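Local coordinates for MutT/nudix family protein (Shewanella oneidensis, PDB 3GZ8) that acts as an ADP-ribose-dependent transcriptional regulator of NAD metabolism, this chain being its NUDIX domain, which binds ADP-ribose, at residues His47-Leu52 with Pro140-His145; Ala27-Tyr32 with Tyr109-Ser114; Gly54-Phe59 with Arg74-Lys79. All coordinates share one frame; numbering follows the deposited sequence.

Contact 1: residues His47-Leu52 with Pro140-His145; sequences HPFLGL and PLAFDH. With APR (adenosine-5-diphosphoribose), chain E.
Phe-143 has a partner on each face of its ring: the edge of Phe-49 comes to one, and the terminal ribose of ADP-ribose lies against the other with C1D over the ring centre. In this NUDIX domain the 140-145 segment thus lines the ADP-ribose pocket through Phe-143 and His-145, while Phe-49 supports Phe-143 from the second shell. The aromatic pair is T-shaped (edge-to-face), the centroids 4.8 Å apart and the planes at 57°. With CG anti to the carbonyl carbon (chi1 -45°), Phe-143 sets its ring between Phe-49 and the ribose. Phe-49 carries backbone on one face, where Ala-142 CA makes a CH-pi contact 4.2 Å from the centroid and Phe-143 N sits over the ring. Beta turns bend both segments, type II from Phe-49 to Leu-52 and type II' from Ala-142 to His-145. Phe-49 CB lies 3.7 Å from Ala-142 CB, and Pro-48 CG approaches Phe-143 CE1 obliquely at 4.3 Å. Arg-44 of strand 36-44 touches both phenylalanines. With an alanine in place of Phe-143, the terminal ribose would probably lose the apolar surface beneath C1D, and the edge of Phe-49 would be left without its facing ring. The imidazole of His-145 works through its edge instead: ND1 is hydrogen-bonded to Leu-55 N, and NE2 donates to ribose O2D at 2.8 Å with a nearly straight N-H...O angle of 169°.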
loop_
_atom_site.group_PDB
_atom_site.type_symbol
_atom_site.label_atom_id
_atom_site.label_comp_id
_atom_site.label_asym_id
_atom_site.label_seq_id
_atom_site.Cartn_x
_atom_site.Cartn_y
_atom_site.Cartn_z
ATOM N N HIS A 47 -5.054 18.898 -11.995
ATOM C CA HIS A 47 -5.506 17.796 -12.806
ATOM C C HIS A 47 -4.979 16.501 -12.189
ATOM O O HIS A 47 -4.062 16.533 -11.358
ATOM C CB HIS A 47 -4.918 17.937 -14.197
ATOM C CG HIS A 47 -5.493 19.063 -14.998
ATOM N ND1 HIS A 47 -4.726 20.115 -15.464
ATOM C CD2 HIS A 47 -6.749 19.286 -15.447
ATOM C CE1 HIS A 47 -5.489 20.938 -16.161
ATOM N NE2 HIS A 47 -6.723 20.464 -16.156
ATOM N N PRO A 48 -5.562 15.347 -12.552
ATOM C CA PRO A 48 -6.835 15.137 -13.234
ATOM C C PRO A 48 -7.974 15.506 -12.272
ATOM O O PRO A 48 -7.723 15.808 -11.065
ATOM C CB PRO A 48 -6.863 13.627 -13.494
ATOM C CG PRO A 48 -5.559 13.107 -13.154
ATOM C CD PRO A 48 -4.883 14.084 -12.244
ATOM N N PHE A 49 -9.204 15.488 -12.786
ATOM C CA PHE A 49 -10.377 15.823 -11.992
ATOM C C PHE A 49 -10.246 17.218 -11.386
ATOM O O PHE A 49 -10.625 17.450 -10.238
ATOM C CB PHE A 49 -10.675 14.732 -10.931
ATOM C CG PHE A 49 -10.725 13.337 -11.507
ATOM C CD1 PHE A 49 -11.877 12.864 -12.147
ATOM C CD2 PHE A 49 -9.607 12.514 -11.476
ATOM C CE1 PHE A 49 -11.911 11.572 -12.718
ATOM C CE2 PHE A 49 -9.634 11.232 -12.056
ATOM C CZ PHE A 49 -10.781 10.763 -12.669
ATOM N N LEU A 50 -9.713 18.149 -12.166
ATOM C CA LEU A 50 -9.612 19.540 -11.747
ATOM C C LEU A 50 -11.000 20.068 -11.562
ATOM O O LEU A 50 -11.844 19.890 -12.437
ATOM C CB LEU A 50 -8.889 20.392 -12.801
ATOM C CG LEU A 50 -8.263 21.686 -12.269
ATOM C CD1 LEU A 50 -7.118 22.157 -13.173
ATOM C CD2 LEU A 50 -9.287 22.808 -12.078
ATOM N N GLY A 51 -11.230 20.700 -10.412
ATOM C CA GLY A 51 -12.509 21.335 -10.089
ATOM C C GLY A 51 -13.462 20.466 -9.288
ATOM O O GLY A 51 -14.348 20.980 -8.611
ATOM N N LEU A 52 -13.282 19.154 -9.379
ATOM C CA LEU A 52 -14.059 18.151 -8.616
ATOM C C LEU A 52 -13.695 18.018 -7.147
ATOM O O LEU A 52 -12.565 18.260 -6.739
ATOM C CB LEU A 52 -13.908 16.756 -9.245
ATOM C CG LEU A 52 -14.718 16.445 -10.498
ATOM C CD1 LEU A 52 -14.309 17.362 -11.628
ATOM C CD2 LEU A 52 -14.506 14.981 -10.888
ATOM N N PRO A 140 -20.229 13.515 -8.417
ATOM C CA PRO A 140 -19.084 12.961 -9.141
ATOM C C PRO A 140 -17.803 13.250 -8.344
ATOM O O PRO A 140 -17.501 14.409 -8.072
ATOM C CB PRO A 140 -19.122 13.695 -10.494
ATOM C CG PRO A 140 -19.892 14.979 -10.239
ATOM C CD PRO A 140 -20.787 14.735 -9.040
ATOM N N LEU A 141 -17.088 12.211 -7.918
ATOM C CA LEU A 141 -15.872 12.402 -7.132
ATOM C C LEU A 141 -14.646 11.934 -7.908
ATOM O O LEU A 141 -14.738 11.103 -8.810
ATOM C CB LEU A 141 -15.960 11.701 -5.772
ATOM C CG LEU A 141 -17.185 12.046 -4.899
ATOM C CD1 LEU A 141 -17.340 11.055 -3.791
ATOM C CD2 LEU A 141 -17.143 13.446 -4.307
ATOM N N ALA A 142 -13.499 12.498 -7.553
ATOM C CA ALA A 142 -12.249 12.232 -8.225
ATOM C C ALA A 142 -11.874 10.768 -8.102
ATOM O O ALA A 142 -12.235 10.123 -7.105
ATOM C CB ALA A 142 -11.184 13.084 -7.634
ATOM N N PHE A 143 -11.145 10.265 -9.105
ATOM C CA PHE A 143 -10.660 8.892 -9.136
ATOM C C PHE A 143 -11.740 7.945 -8.634
ATOM O O PHE A 143 -12.919 8.098 -8.972
ATOM C CB PHE A 143 -9.379 8.743 -8.300
ATOM C CG PHE A 143 -8.377 9.842 -8.525
ATOM C CD1 PHE A 143 -7.419 9.729 -9.524
ATOM C CD2 PHE A 143 -8.407 11.005 -7.746
ATOM C CE1 PHE A 143 -6.509 10.722 -9.735
ATOM C CE2 PHE A 143 -7.500 12.028 -7.954
ATOM C CZ PHE A 143 -6.530 11.879 -8.948
ATOM N N ASP A 144 -11.337 6.988 -7.804
ATOM C CA ASP A 144 -12.236 5.976 -7.249
ATOM C C ASP A 144 -12.601 6.317 -5.821
ATOM O O ASP A 144 -12.856 5.412 -5.007
ATOM C CB ASP A 144 -11.549 4.589 -7.286
ATOM C CG ASP A 144 -10.159 4.568 -6.543
ATOM O OD1 ASP A 144 -9.723 5.624 -5.985
ATOM O OD2 ASP A 144 -9.507 3.486 -6.527
ATOM N N HIS A 145 -12.615 7.610 -5.498
ATOM C CA HIS A 145 -12.802 8.046 -4.112
ATOM C C HIS A 145 -14.189 7.724 -3.580
ATOM O O HIS A 145 -14.397 7.690 -2.369
ATOM C CB HIS A 145 -12.480 9.534 -3.933
ATOM C CG HIS A 145 -11.024 9.862 -4.079
ATOM N ND1 HIS A 145 -10.506 11.110 -3.785
ATOM C CD2 HIS A 145 -9.974 9.098 -4.474
ATOM C CE1 HIS A 145 -9.204 11.100 -4.020
ATOM N NE2 HIS A 145 -8.856 9.894 -4.438
HETATM N N1 APR E . 5.296 11.944 -7.423
HETATM C C2 APR E . 5.500 12.965 -6.557
HETATM N N3 APR E . 4.951 14.183 -6.719
HETATM C C4 APR E . 4.135 14.434 -7.785
HETATM C C5 APR E . 3.860 13.356 -8.752
HETATM C C6 APR E . 4.505 12.060 -8.525
HETATM N N6 APR E . 4.294 11.034 -9.397
HETATM N N7 APR E . 3.044 13.853 -9.687
HETATM C C8 APR E . 2.794 15.146 -9.350
HETATM N N9 APR E . 3.457 15.493 -8.229
HETATM C "C1'" APR E . 3.422 16.813 -7.577
HETATM C "C2'" APR E . 3.327 17.935 -8.601
HETATM O "O2'" APR E . 4.025 19.079 -8.081
HETATM C "C3'" APR E . 1.857 18.280 -8.656
HETATM O "O3'" APR E . 1.645 19.655 -8.981
HETATM O "O4'" APR E . 2.253 16.907 -6.770
HETATM C "C4'" APR E . 1.406 17.951 -7.240
HETATM C "C5'" APR E . 0.006 17.400 -7.164
HETATM O "O5'" APR E . -0.305 17.337 -5.769
HETATM P PA APR E . -1.805 16.944 -5.363
HETATM O O1A APR E . -2.799 17.816 -6.121
HETATM O O2A APR E . -1.832 16.895 -3.872
HETATM O O3A APR E . -1.739 15.448 -5.981
HETATM P PB APR E . -3.036 14.665 -6.510
HETATM O O1B APR E . -3.251 15.006 -7.947
HETATM O O2B APR E . -4.060 14.900 -5.439
HETATM O O5D APR E . -2.616 13.108 -6.563
HETATM C C5D APR E . -2.880 12.270 -5.431
HETATM O O4D APR E . -3.908 10.566 -6.790
HETATM O O1D APR E . -4.182 8.302 -7.310
HETATM C C1D APR E . -4.767 9.443 -6.679
HETATM O O2D APR E . -6.293 8.796 -4.943
HETATM C C2D APR E . -4.950 9.250 -5.186
HETATM O O3D APR E . -5.807 11.256 -4.028
HETATM C C3D APR E . -4.638 10.610 -4.552
HETATM C C4D APR E . -4.145 11.467 -5.710
#

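Contact 2: residues Ala27-Tyr32 with Tyr109-Ser114; sequences AVLFTY and YTALMS
Ala-27 to Tyr-32 and Tyr-109 to Met-113 are adjacent parallel strands, their axes 4.5 Å apart at closest and their directions 8° apart, with Ala-27 in register with Tyr-109 and Phe-30 with Leu-112. The ladder is carried on one strand by Val-28 and Phe-30, each of which bonds through both its N and its O: Val-28 to Tyr-109 O and Ala-111 N, Phe-30 to Ala-111 O and Met-113 N. The straightest of these bonds is Phe-30 N to Ala-111 O, 2.8 Å with an angle of 171° at the hydrogen. Two threonine hydroxyls add side-chain donors. With OG1 anti to the backbone N (chi1 -172°), Thr-110 reaches Val-28 O at 2.9 Å in the carbonyl plane, giving that buried oxygen a second donor beside Ala-111 N. Thr-31 OG1 donates to Met-113 O at 2.7 Å, tilted from the carbonyl plane, and water 1 donates to the same oxygen. Leu-29 spreads its two methyls along the other strand, CD2 against Ala-111 CB at 3.6 Å and CD1 against Met-113 SD at 3.7 Å. On the face of Val-28 and Phe-30, Leu-112 CD1 lies 3.9 Å from Phe-30 CB and also touches the Tyr-32 ring. A helix packs on each face of the pair, as in the alpha/beta/alpha sandwich of the Nudix fold: helix 68-80 on Ala-27 and Tyr-109, and helix 145-156 on Val-28, Phe-30 and Thr-110. Within the sheet, strand 36-44 bonds to the backbone of Leu-29 and Thr-31, while Thr-110 is joined to Glu-88 of strand 88-95.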
loop_
_atom_site.group_PDB
_atom_site.type_symbol
_atom_site.label_atom_id
_atom_site.label_comp_id
_atom_site.label_asym_id
_atom_site.label_seq_id
_atom_site.Cartn_x
_atom_site.Cartn_y
_atom_site.Cartn_z
ATOM N N ALA A 27 -7.278 9.809 2.750
ATOM C CA ALA A 27 -7.918 9.661 4.053
ATOM C C ALA A 27 -9.401 9.875 3.921
ATOM O O ALA A 27 -9.843 10.808 3.221
ATOM C CB ALA A 27 -7.341 10.628 5.077
ATOM N N VAL A 28 -10.169 9.015 4.598
ATOM C CA VAL A 28 -11.614 9.226 4.733
ATOM C C VAL A 28 -11.926 9.539 6.184
ATOM O O VAL A 28 -11.950 8.629 7.046
ATOM C CB VAL A 28 -12.418 7.999 4.289
ATOM C CG1 VAL A 28 -13.900 8.292 4.320
ATOM C CG2 VAL A 28 -11.998 7.551 2.890
ATOM N N LEU A 29 -12.187 10.817 6.462
ATOM C CA LEU A 29 -12.503 11.220 7.827
ATOM C C LEU A 29 -13.980 11.480 8.022
ATOM O O LEU A 29 -14.592 12.255 7.286
ATOM C CB LEU A 29 -11.695 12.438 8.251
ATOM C CG LEU A 29 -10.171 12.378 8.264
ATOM C CD1 LEU A 29 -9.666 13.630 8.956
ATOM C CD2 LEU A 29 -9.623 11.079 8.940
ATOM N N PHE A 30 -14.540 10.834 9.035
ATOM C CA PHE A 30 -15.938 10.944 9.326
ATOM C C PHE A 30 -16.171 11.752 10.608
ATOM O O PHE A 30 -15.348 11.728 11.546
ATOM C CB PHE A 30 -16.539 9.548 9.508
ATOM C CG PHE A 30 -16.737 8.747 8.215
ATOM C CD1 PHE A 30 -17.467 9.247 7.161
ATOM C CD2 PHE A 30 -16.249 7.442 8.112
ATOM C CE1 PHE A 30 -17.682 8.484 6.015
ATOM C CE2 PHE A 30 -16.454 6.676 6.959
ATOM C CZ PHE A 30 -17.180 7.193 5.921
ATOM N N THR A 31 -17.298 12.458 10.656
ATOM C CA THR A 31 -17.734 13.096 11.879
ATOM C C THR A 31 -19.254 13.115 11.975
ATOM O O THR A 31 -19.944 12.995 10.970
ATOM C CB THR A 31 -17.166 14.551 12.035
ATOM O OG1 THR A 31 -17.442 15.023 13.358
ATOM C CG2 THR A 31 -17.814 15.512 11.068
ATOM N N TYR A 32 -19.761 13.236 13.196
ATOM C CA TYR A 32 -21.161 13.627 13.429
ATOM C C TYR A 32 -21.222 15.110 13.794
ATOM O O TYR A 32 -20.675 15.538 14.819
ATOM C CB TYR A 32 -21.804 12.759 14.515
ATOM C CG TYR A 32 -21.972 11.322 14.081
ATOM C CD1 TYR A 32 -23.045 10.942 13.271
ATOM C CD2 TYR A 32 -21.033 10.342 14.451
ATOM C CE1 TYR A 32 -23.196 9.610 12.844
ATOM C CE2 TYR A 32 -21.173 9.013 14.033
ATOM C CZ TYR A 32 -22.250 8.654 13.229
ATOM O OH TYR A 32 -22.393 7.350 12.813
ATOM N N TYR A 109 -6.588 5.623 4.472
ATOM C CA TYR A 109 -6.758 5.637 5.898
ATOM C C TYR A 109 -8.139 6.162 6.254
ATOM O O TYR A 109 -8.828 6.740 5.407
ATOM C CB TYR A 109 -5.720 6.550 6.512
ATOM C CG TYR A 109 -4.332 5.977 6.494
ATOM C CD1 TYR A 109 -3.812 5.319 7.611
ATOM C CD2 TYR A 109 -3.534 6.073 5.350
ATOM C CE1 TYR A 109 -2.522 4.785 7.593
ATOM C CE2 TYR A 109 -2.242 5.553 5.328
ATOM C CZ TYR A 109 -1.752 4.914 6.430
ATOM O OH TYR A 109 -0.493 4.391 6.360
ATOM N N THR A 110 -8.548 5.988 7.510
ATOM C CA THR A 110 -9.857 6.409 7.914
ATOM C C THR A 110 -9.870 6.793 9.384
ATOM O O THR A 110 -9.086 6.283 10.182
ATOM C CB THR A 110 -10.926 5.311 7.597
ATOM O OG1 THR A 110 -12.234 5.830 7.839
ATOM C CG2 THR A 110 -10.747 4.066 8.471
ATOM N N ALA A 111 -10.733 7.725 9.753
ATOM C CA ALA A 111 -10.998 7.915 11.155
ATOM C C ALA A 111 -12.425 8.394 11.342
ATOM O O ALA A 111 -13.003 9.014 10.443
ATOM C CB ALA A 111 -9.992 8.896 11.789
ATOM N N LEU A 112 -12.979 8.093 12.514
ATOM C CA LEU A 112 -14.199 8.725 12.978
ATOM C C LEU A 112 -13.794 9.675 14.094
ATOM O O LEU A 112 -13.023 9.277 14.973
ATOM C CB LEU A 112 -15.180 7.672 13.499
ATOM C CG LEU A 112 -16.427 8.181 14.232
ATOM C CD1 LEU A 112 -17.346 8.948 13.247
ATOM C CD2 LEU A 112 -17.172 7.020 14.979
ATOM N N MET A 113 -14.306 10.910 14.072
ATOM C CA MET A 113 -13.818 11.951 14.990
ATOM C C MET A 113 -14.852 13.055 15.264
ATOM O O MET A 113 -15.892 13.119 14.595
ATOM C CB MET A 113 -12.586 12.619 14.377
ATOM C CG MET A 113 -12.864 13.162 12.968
ATOM S SD MET A 113 -11.532 14.038 12.154
ATOM C CE MET A 113 -11.147 15.305 13.349
ATOM N N SER A 114 -14.553 13.927 16.229
ATOM C CA SER A 114 -15.388 15.086 16.497
ATOM C C SER A 114 -15.111 16.147 15.464
ATOM O O SER A 114 -14.024 16.207 14.905
ATOM C CB SER A 114 -15.136 15.635 17.897
ATOM O OG SER A 114 -15.267 14.592 18.852
HETATM O O HOH W 1 -18.337 12.134 16.178
#

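Contact 3: residues Gly54-Phe59 with Arg74-Lys79. With APR (adenosine-5-diphosphoribose), chain E.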
loop_
_atom_site.group_PDB
_atom_site.type_symbol
_atom_site.label_atom_id
_atom_site.label_comp_id
_atom_site.label_asym_id
_atom_site.label_seq_id
_atom_site.Cartn_x
_atom_site.Cartn_y
_atom_site.Cartn_z
ATOM N N GLY A 54 -13.015 15.508 -4.021
ATOM C CA GLY A 54 -12.567 14.150 -3.682
ATOM C C GLY A 54 -11.915 14.180 -2.308
ATOM O O GLY A 54 -11.989 15.213 -1.599
ATOM N N LEU A 55 -11.234 13.081 -1.955
ATOM C CA LEU A 55 -10.597 12.918 -0.630
ATOM C C LEU A 55 -9.260 13.643 -0.518
ATOM O O LEU A 55 -8.511 13.722 -1.484
ATOM C CB LEU A 55 -10.357 11.440 -0.297
ATOM C CG LEU A 55 -11.566 10.520 -0.230
ATOM C CD1 LEU A 55 -11.153 9.036 -0.452
ATOM C CD2 LEU A 55 -12.299 10.722 1.081
ATOM N N PRO A 56 -8.949 14.155 0.686
ATOM C CA PRO A 56 -7.628 14.736 0.914
ATOM C C PRO A 56 -6.587 13.635 0.854
ATOM O O PRO A 56 -6.624 12.732 1.686
ATOM C CB PRO A 56 -7.717 15.290 2.342
ATOM C CG PRO A 56 -8.911 14.616 2.968
ATOM C CD PRO A 56 -9.815 14.180 1.883
ATOM N N GLY A 57 -5.697 13.686 -0.132
ATOM C CA GLY A 57 -4.634 12.694 -0.268
ATOM C C GLY A 57 -3.352 13.310 -0.808
ATOM O O GLY A 57 -3.161 14.544 -0.725
ATOM N N GLY A 58 -2.462 12.474 -1.357
ATOM C CA GLY A 58 -1.234 13.008 -1.899
ATOM C C GLY A 58 -0.035 12.094 -1.960
ATOM O O GLY A 58 -0.106 10.900 -1.617
ATOM N N PHE A 59 1.078 12.681 -2.392
ATOM C CA PHE A 59 2.323 11.964 -2.599
ATOM C C PHE A 59 3.259 12.059 -1.412
ATOM O O PHE A 59 3.271 13.056 -0.663
ATOM C CB PHE A 59 3.032 12.516 -3.827
ATOM C CG PHE A 59 2.292 12.275 -5.104
ATOM C CD1 PHE A 59 2.475 11.086 -5.802
ATOM C CD2 PHE A 59 1.407 13.239 -5.607
ATOM C CE1 PHE A 59 1.801 10.850 -6.989
ATOM C CE2 PHE A 59 0.711 13.016 -6.779
ATOM C CZ PHE A 59 0.916 11.820 -7.494
ATOM N N ARG A 74 0.062 14.753 7.212
ATOM C CA ARG A 74 0.619 15.971 6.689
ATOM C C ARG A 74 -0.258 16.454 5.537
ATOM O O ARG A 74 -0.539 17.648 5.433
ATOM C CB ARG A 74 2.071 15.752 6.246
ATOM C CG ARG A 74 2.688 16.968 5.560
ATOM C CD ARG A 74 4.145 16.780 5.091
ATOM N NE ARG A 74 4.282 15.621 4.225
ATOM C CZ ARG A 74 3.965 15.609 2.939
ATOM N NH1 ARG A 74 4.115 14.500 2.258
ATOM N NH2 ARG A 74 3.497 16.705 2.335
ATOM N N LYS A 75 -0.715 15.530 4.692
ATOM C CA LYS A 75 -1.635 15.884 3.611
ATOM C C LYS A 75 -2.922 16.427 4.195
ATOM O O LYS A 75 -3.481 17.394 3.688
ATOM C CB LYS A 75 -1.918 14.693 2.677
ATOM C CG LYS A 75 -0.692 14.171 1.812
ATOM C CD LYS A 75 0.312 15.240 1.349
ATOM C CE LYS A 75 -0.335 16.280 0.404
ATOM N NZ LYS A 75 0.638 17.362 -0.021
ATOM N N LEU A 76 -3.407 15.804 5.263
ATOM C CA LEU A 76 -4.588 16.298 5.923
ATOM C C LEU A 76 -4.415 17.709 6.506
ATOM O O LEU A 76 -5.330 18.539 6.404
ATOM C CB LEU A 76 -5.032 15.332 7.009
ATOM C CG LEU A 76 -5.800 14.113 6.483
ATOM C CD1 LEU A 76 -5.799 13.016 7.552
ATOM C CD2 LEU A 76 -7.216 14.497 6.072
ATOM N N ALA A 77 -3.282 17.987 7.139
ATOM C CA ALA A 77 -3.077 19.317 7.735
ATOM C C ALA A 77 -2.873 20.366 6.642
ATOM O O ALA A 77 -3.341 21.484 6.756
ATOM C CB ALA A 77 -1.912 19.313 8.706
ATOM N N GLU A 78 -2.176 19.987 5.577
ATOM C CA GLU A 78 -1.942 20.870 4.466
ATOM C C GLU A 78 -3.258 21.239 3.771
ATOM O O GLU A 78 -3.566 22.418 3.614
ATOM C CB GLU A 78 -0.956 20.232 3.454
ATOM C CG GLU A 78 0.509 20.161 3.885
ATOM C CD GLU A 78 1.336 19.304 2.952
ATOM O OE1 GLU A 78 2.593 19.231 3.094
ATOM O OE2 GLU A 78 0.724 18.668 2.067
ATOM N N LYS A 79 -4.031 20.246 3.337
ATOM C CA LYS A 79 -5.202 20.540 2.500
ATOM C C LYS A 79 -6.455 20.907 3.311
ATOM O O LYS A 79 -7.424 21.456 2.775
ATOM C CB LYS A 79 -5.489 19.397 1.543
ATOM C CG LYS A 79 -4.306 18.983 0.666
ATOM C CD LYS A 79 -4.742 17.963 -0.361
ATOM C CE LYS A 79 -3.748 17.831 -1.491
ATOM N NZ LYS A 79 -4.164 16.777 -2.487
HETATM N N1 APR E . 5.296 11.944 -7.423
HETATM C C2 APR E . 5.500 12.965 -6.557
HETATM N N3 APR E . 4.951 14.183 -6.719
HETATM C C4 APR E . 4.135 14.434 -7.785
HETATM C C5 APR E . 3.860 13.356 -8.752
HETATM C C6 APR E . 4.505 12.060 -8.525
HETATM N N6 APR E . 4.294 11.034 -9.397
HETATM N N7 APR E . 3.044 13.853 -9.687
HETATM C C8 APR E . 2.794 15.146 -9.350
HETATM N N9 APR E . 3.457 15.493 -8.229
HETATM C "C1'" APR E . 3.422 16.813 -7.577
HETATM C "C2'" APR E . 3.327 17.935 -8.601
HETATM O "O2'" APR E . 4.025 19.079 -8.081
HETATM C "C3'" APR E . 1.857 18.280 -8.656
HETATM O "O3'" APR E . 1.645 19.655 -8.981
HETATM O "O4'" APR E . 2.253 16.907 -6.770
HETATM C "C4'" APR E . 1.406 17.951 -7.240
HETATM C "C5'" APR E . 0.006 17.400 -7.164
HETATM O "O5'" APR E . -0.305 17.337 -5.769
HETATM P PA APR E . -1.805 16.944 -5.363
HETATM O O1A APR E . -2.799 17.816 -6.121
HETATM O O2A APR E . -1.832 16.895 -3.872
HETATM O O3A APR E . -1.739 15.448 -5.981
HETATM P PB APR E . -3.036 14.665 -6.510
HETATM O O1B APR E . -3.251 15.006 -7.947
HETATM O O2B APR E . -4.060 14.900 -5.439
HETATM O O5D APR E . -2.616 13.108 -6.563
HETATM C C5D APR E . -2.880 12.270 -5.431
HETATM O O4D APR E . -3.908 10.566 -6.790
HETATM O O1D APR E . -4.182 8.302 -7.310
HETATM C C1D APR E . -4.767 9.443 -6.679
HETATM O O2D APR E . -6.293 8.796 -4.943
HETATM C C2D APR E . -4.950 9.250 -5.186
HETATM O O3D APR E . -5.807 11.256 -4.028
HETATM C C3D APR E . -4.638 10.610 -4.552
HETATM C C4D APR E . -4.145 11.467 -5.710
HETATM O O HOH W 2 -5.645 13.970 -3.175
HETATM O O HOH W 3 0.745 15.685 -2.554
HETATM O O HOH W 4 3.177 15.965 -0.658
#
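Pro-56 and Leu-76 make the tight, apolar end of this contact, Pro-56 CG pressing on Leu-76 CD2 at 3.5 Å. The side chain of Lys-75 runs along the backbone of Gly-57 and Gly-58, with Lys-75 CE 3.5 Å from Gly-57 O. A CB on Gly-58 would fall 2.6 Å from Lys-75 CE and, at these backbone angles, jam against Gly-57 O, which is reason enough for glycine; on the ligand side, one on Gly-57 would collide with ADP-ribose O3D. Extended Lys-79 has NZ 3.0 Å from Gly-57 O, donating from above the carbonyl plane, and Lys-79 NZ also donates to ADP-ribose O2A at 2.7 Å. Toward Arg-74 the fit is looser and wetter: NH1 reaches Phe-59 O by a weak 3.4 Å bond, its strong partner being Asp-65. Glu-78 takes Arg-74 NH2 on OE1 and Lys-75 NZ on OE2. Waters 3 and 4 bridge Lys-75 NZ to Phe-59 N and O, water 3 also donating to O2A. The adenine lies over one face of Phe-59. This strand and helix probably correspond to the Nudix box, whose helix carries metal-binding glutamates in catalytic relatives; here Lys-79 meets the diphosphate directly and Lys-75 indirectly, through water 3.

Contacts 2 and 3 are buried and share the central sheet, strands 22-33 and 53-59 being neighbours in it: Ala-27 N lies 3.2 Å from Pro-56 O, and Ala-27 CB packs on Leu-76 CD1. Contact 1 is only partly buried, a meeting of loops, and does not touch contact 2. Contact 3 stands between them, reached by His-145 of contact 1. Chemistry follows place: backbone bonds dominate the strand pair of contact 2, aromatic packing the loops of contact 1, and lysines with ordered water the strand-helix junction of contact 3. Both contacts 1 and 3 hold ADP-ribose: contact 1 meets the terminal ribose, contact 3 mainly the diphosphate and adenine.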